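Local structure of dihydroorotase (Saccharomyces cerevisiae, 7CA0) at residues T10-V15 with F253-D258. The protein catalyses the reversible, zinc-dependent cyclisation of N-carbamoyl-L-aspartate to dihydroorotate, the third step of de novo pyrimidine biosynthesis. Numbering follows the deposited sequence.
Sequences TCDMHV and FFFGSD. With ZN (zinc ion), chain E; FOT (5-fluoro-2,6-dioxo-1,2,3,6-tetrahydropyrimidine-4-carboxylic acid), chain G.
His14 and Asp258 share a zinc ion at the active site: NE2 of His14 and OD1 of Asp258 each lie 2.1 Å from the metal. The two side chains run side by side, with ring and carboxylate planes 65° apart, and CB of Asp258 sits over one imidazole face, 3.9 Å from the ring centroid, a CH-pi contact. His16 binds the same zinc. Zinc at NE2 and Glu179 OE1 at ND1 together hold the rotation of the His14 ring. Asp258 OD2 lies 2.9 Å from O41 of the bound 5-fluoroorotate.

With CG anti to the backbone N (chi1 -177°), the buried Asp12 carboxylate is carried across to Ser257. Its OD1 receives Ser257 N almost straight (2.6 Å, 175°) and, from the opposite face of the carboxylate plane, His14 N, which closes an Asx turn; OD2 takes Ser257 OG on its syn lone pair, and Gln280 NE2 as second donor. With an alanine here, Ser257 N and His14 N would probably lose the acceptor they share, and Ser257 OG its carboxylate partner. This TIM barrel closes where its first strand, 11-15, meets its last, 253-255, and Met13 N hydrogen-bonds to Phe255 O (3.2 Å).

Met13 CG and Phe254 CE2 form an oblique apolar pair. Cys11 O lies near the Phe255 ring plane, at the edge, 3.3 Å from CD2.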
ATOM      1  N   THR A  10      25.411 -19.297 -11.211  1.00 58.52           N
ATOM      2  CA  THR A  10      24.181 -18.542 -11.002  1.00 55.96           C
ATOM      3  C   THR A  10      24.402 -17.037 -11.094  1.00 57.33           C
ATOM      4  O   THR A  10      25.464 -16.511 -10.740  1.00 56.57           O
ATOM      5  CB  THR A  10      23.588 -18.865  -9.649  1.00 47.05           C
ATOM      6  OG1 THR A  10      24.616 -18.750  -8.667  1.00 53.10           O
ATOM      7  CG2 THR A  10      23.017 -20.260  -9.647  1.00 53.64           C
ATOM      8  N   CYS A  11      23.348 -16.333 -11.505  1.00 54.62           N
ATOM      9  CA  CYS A  11      23.405 -14.887 -11.664  1.00 58.95           C
ATOM     10  C   CYS A  11      22.300 -14.186 -10.909  1.00 49.12           C
ATOM     11  O   CYS A  11      21.130 -14.554 -11.037  1.00 51.52           O
ATOM     12  CB  CYS A  11      23.241 -14.495 -13.128  1.00 57.78           C
ATOM     13  SG  CYS A  11      24.621 -14.861 -14.055  1.00 75.95           S
ATOM     14  N   ASP A  12      22.679 -13.137 -10.189  1.00 47.58           N
ATOM     15  CA  ASP A  12      21.750 -12.168  -9.626  1.00 49.90           C
ATOM     16  C   ASP A  12      22.153 -10.801 -10.171  1.00 52.86           C
ATOM     17  O   ASP A  12      23.103 -10.183  -9.680  1.00 52.68           O
ATOM     18  CB  ASP A  12      21.784 -12.180  -8.106  1.00 40.97           C
ATOM     19  CG  ASP A  12      20.777 -11.220  -7.496  1.00 49.88           C
ATOM     20  OD1 ASP A  12      20.134 -10.440  -8.241  1.00 46.18           O
ATOM     21  OD2 ASP A  12      20.650 -11.237  -6.250  1.00 53.78           O
ATOM     22  N   MET A  13      21.414 -10.322 -11.163  1.00 53.41           N
ATOM     23  CA  MET A  13      21.783  -9.071 -11.859  1.00 47.41           C
ATOM     24  C   MET A  13      21.166  -7.807 -11.242  1.00 52.96           C
ATOM     25  O   MET A  13      21.087  -6.815 -11.944  1.00 57.31           O
ATOM     26  CB  MET A  13      21.464  -9.210 -13.346  1.00 49.40           C
ATOM     27  CG  MET A  13      22.277 -10.314 -14.014  1.00 51.63           C
ATOM     28  SD  MET A  13      24.018 -10.369 -13.535  1.00 56.13           S
ATOM     29  CE  MET A  13      24.775 -11.056 -14.996  1.00 64.46           C
ATOM     30  N   HIS A  14      20.762  -7.838  -9.976  1.00 50.84           N
ATOM     31  CA  HIS A  14      20.273  -6.631  -9.293  1.00 45.97           C
ATOM     32  C   HIS A  14      20.494  -6.809  -7.784  1.00 47.97           C
ATOM     33  O   HIS A  14      19.650  -7.386  -7.098  1.00 45.90           O
ATOM     34  CB  HIS A  14      18.812  -6.376  -9.612  1.00 48.69           C
ATOM     35  CG  HIS A  14      18.356  -4.982  -9.305  1.00 49.62           C
ATOM     36  ND1 HIS A  14      17.706  -4.194 -10.230  1.00 47.08           N
ATOM     37  CD2 HIS A  14      18.456  -4.235  -8.180  1.00 45.24           C
ATOM     38  CE1 HIS A  14      17.424  -3.022  -9.687  1.00 47.71           C
ATOM     39  NE2 HIS A  14      17.868  -3.020  -8.444  1.00 49.80           N
ATOM     40  N   VAL A  15      21.624  -6.294  -7.285  1.00 45.56           N
ATOM     41  CA  VAL A  15      22.067  -6.514  -5.912  1.00 39.98           C
ATOM     42  C   VAL A  15      22.383  -5.175  -5.259  1.00 49.17           C
ATOM     43  O   VAL A  15      23.022  -4.314  -5.873  1.00 48.67           O
ATOM     44  CB  VAL A  15      23.306  -7.441  -5.859  1.00 51.75           C
ATOM     45  CG1 VAL A  15      23.947  -7.430  -4.465  1.00 49.83           C
ATOM     46  CG2 VAL A  15      22.927  -8.874  -6.241  1.00 44.59           C
ATOM     47  N   PHE A 253      14.117 -12.300 -20.198  1.00 59.02           N
ATOM     48  CA  PHE A 253      13.777 -12.239 -18.781  1.00 59.92           C
ATOM     49  C   PHE A 253      14.790 -13.092 -18.024  1.00 57.22           C
ATOM     50  O   PHE A 253      14.901 -14.297 -18.292  1.00 62.76           O
ATOM     51  CB  PHE A 253      12.388 -12.811 -18.516  1.00 55.94           C
ATOM     52  CG  PHE A 253      11.299 -12.129 -19.229  1.00 57.16           C
ATOM     53  CD1 PHE A 253      11.139 -10.780 -19.099  1.00 54.45           C
ATOM     54  CD2 PHE A 253      10.433 -12.841 -20.049  1.00 58.99           C
ATOM     55  CE1 PHE A 253      10.127 -10.128 -19.761  1.00 58.42           C
ATOM     56  CE2 PHE A 253       9.423 -12.183 -20.721  1.00 60.34           C
ATOM     57  CZ  PHE A 253       9.270 -10.830 -20.575  1.00 57.46           C
ATOM     58  N   PHE A 254      15.507 -12.499 -17.074  1.00 52.24           N
ATOM     59  CA  PHE A 254      16.360 -13.272 -16.172  1.00 55.11           C
ATOM     60  C   PHE A 254      16.314 -12.672 -14.766  1.00 54.43           C
ATOM     61  O   PHE A 254      15.757 -11.597 -14.543  1.00 53.45           O
ATOM     62  CB  PHE A 254      17.804 -13.368 -16.690  1.00 57.24           C
ATOM     63  CG  PHE A 254      18.367 -12.066 -17.193  1.00 54.74           C
ATOM     64  CD1 PHE A 254      18.284 -11.742 -18.540  1.00 52.67           C
ATOM     65  CD2 PHE A 254      19.040 -11.196 -16.329  1.00 57.97           C
ATOM     66  CE1 PHE A 254      18.821 -10.576 -19.024  1.00 51.00           C
ATOM     67  CE2 PHE A 254      19.596 -10.008 -16.801  1.00 49.95           C
ATOM     68  CZ  PHE A 254      19.480  -9.701 -18.160  1.00 59.43           C
ATOM     69  N   PHE A 255      16.892 -13.406 -13.815  1.00 53.14           N
ATOM     70  CA  PHE A 255      16.775 -13.096 -12.395  1.00 46.41           C
ATOM     71  C   PHE A 255      17.624 -11.900 -11.979  1.00 53.74           C
ATOM     72  O   PHE A 255      18.835 -11.873 -12.224  1.00 55.28           O
ATOM     73  CB  PHE A 255      17.211 -14.309 -11.583  1.00 50.80           C
ATOM     74  CG  PHE A 255      17.171 -14.100 -10.089  1.00 49.07           C
ATOM     75  CD1 PHE A 255      16.033 -13.635  -9.464  1.00 48.06           C
ATOM     76  CD2 PHE A 255      18.276 -14.391  -9.313  1.00 51.88           C
ATOM     77  CE1 PHE A 255      15.995 -13.467  -8.095  1.00 46.32           C
ATOM     78  CE2 PHE A 255      18.250 -14.215  -7.943  1.00 54.29           C
ATOM     79  CZ  PHE A 255      17.101 -13.752  -7.334  1.00 48.07           C
ATOM     80  N   GLY A 256      16.990 -10.931 -11.303  1.00 53.62           N
ATOM     81  CA  GLY A 256      17.683  -9.892 -10.566  1.00 43.58           C
ATOM     82  C   GLY A 256      16.930  -9.677  -9.272  1.00 46.68           C
ATOM     83  O   GLY A 256      15.776  -9.246  -9.302  1.00 55.46           O
ATOM     84  N   SER A 257      17.545  -9.971  -8.128  1.00 45.34           N
ATOM     85  CA  SER A 257      16.769 -10.024  -6.888  1.00 51.48           C
ATOM     86  C   SER A 257      16.264  -8.647  -6.457  1.00 51.14           C
ATOM     87  O   SER A 257      15.187  -8.548  -5.866  1.00 46.96           O
ATOM     88  CB  SER A 257      17.600 -10.642  -5.766  1.00 46.62           C
ATOM     89  OG  SER A 257      18.646  -9.759  -5.388  1.00 46.11           O
ATOM     90  N   ASP A 258      17.030  -7.589  -6.720  1.00 47.29           N
ATOM     91  CA  ASP A 258      16.830  -6.308  -6.053  1.00 46.42           C
ATOM     92  C   ASP A 258      16.781  -6.500  -4.545  1.00 55.22           C
ATOM     93  O   ASP A 258      16.059  -5.801  -3.819  1.00 52.56           O
ATOM     94  CB  ASP A 258      15.567  -5.614  -6.555  1.00 48.01           C
ATOM     95  CG  ASP A 258      15.426  -4.210  -6.029  1.00 51.02           C
ATOM     96  OD1 ASP A 258      16.477  -3.565  -5.776  1.00 48.89           O
ATOM     97  OD2 ASP A 258      14.263  -3.768  -5.837  1.00 48.35           O
TER
HETATM   98 ZN    ZN E 401      17.476  -1.944  -6.706  1.00 60.93          ZN
HETATM   99  C2  FOT G 403      17.811   0.391  -2.625  0.77 48.59           C
HETATM  100  C6  FOT G 403      15.901   0.020  -1.505  0.77 53.79           C
HETATM  101  C5  FOT G 403      15.214  -0.150  -2.716  0.77 49.45           C
HETATM  102  O2  FOT G 403      18.951   0.632  -2.539  0.77 56.91           O
HETATM  103  N3  FOT G 403      17.249   0.240  -3.869  0.77 52.99           N
HETATM  104  N1  FOT G 403      17.170   0.287  -1.448  0.77 43.24           N
HETATM  105  O6  FOT G 403      15.440  -0.063  -0.421  0.77 58.46           O
HETATM  106  F5  FOT G 403      13.885  -0.446  -2.796  0.77 51.04           F
HETATM  107  C4  FOT G 403      15.965  -0.025  -3.975  0.77 51.62           C
HETATM  108  C41 FOT G 403      15.285  -0.191  -5.352  0.77 47.84           C
HETATM  109  O42 FOT G 403      15.756   0.324  -6.388  0.77 50.99           O
HETATM  110  O41 FOT G 403      14.229  -0.846  -5.507  0.77 52.80           O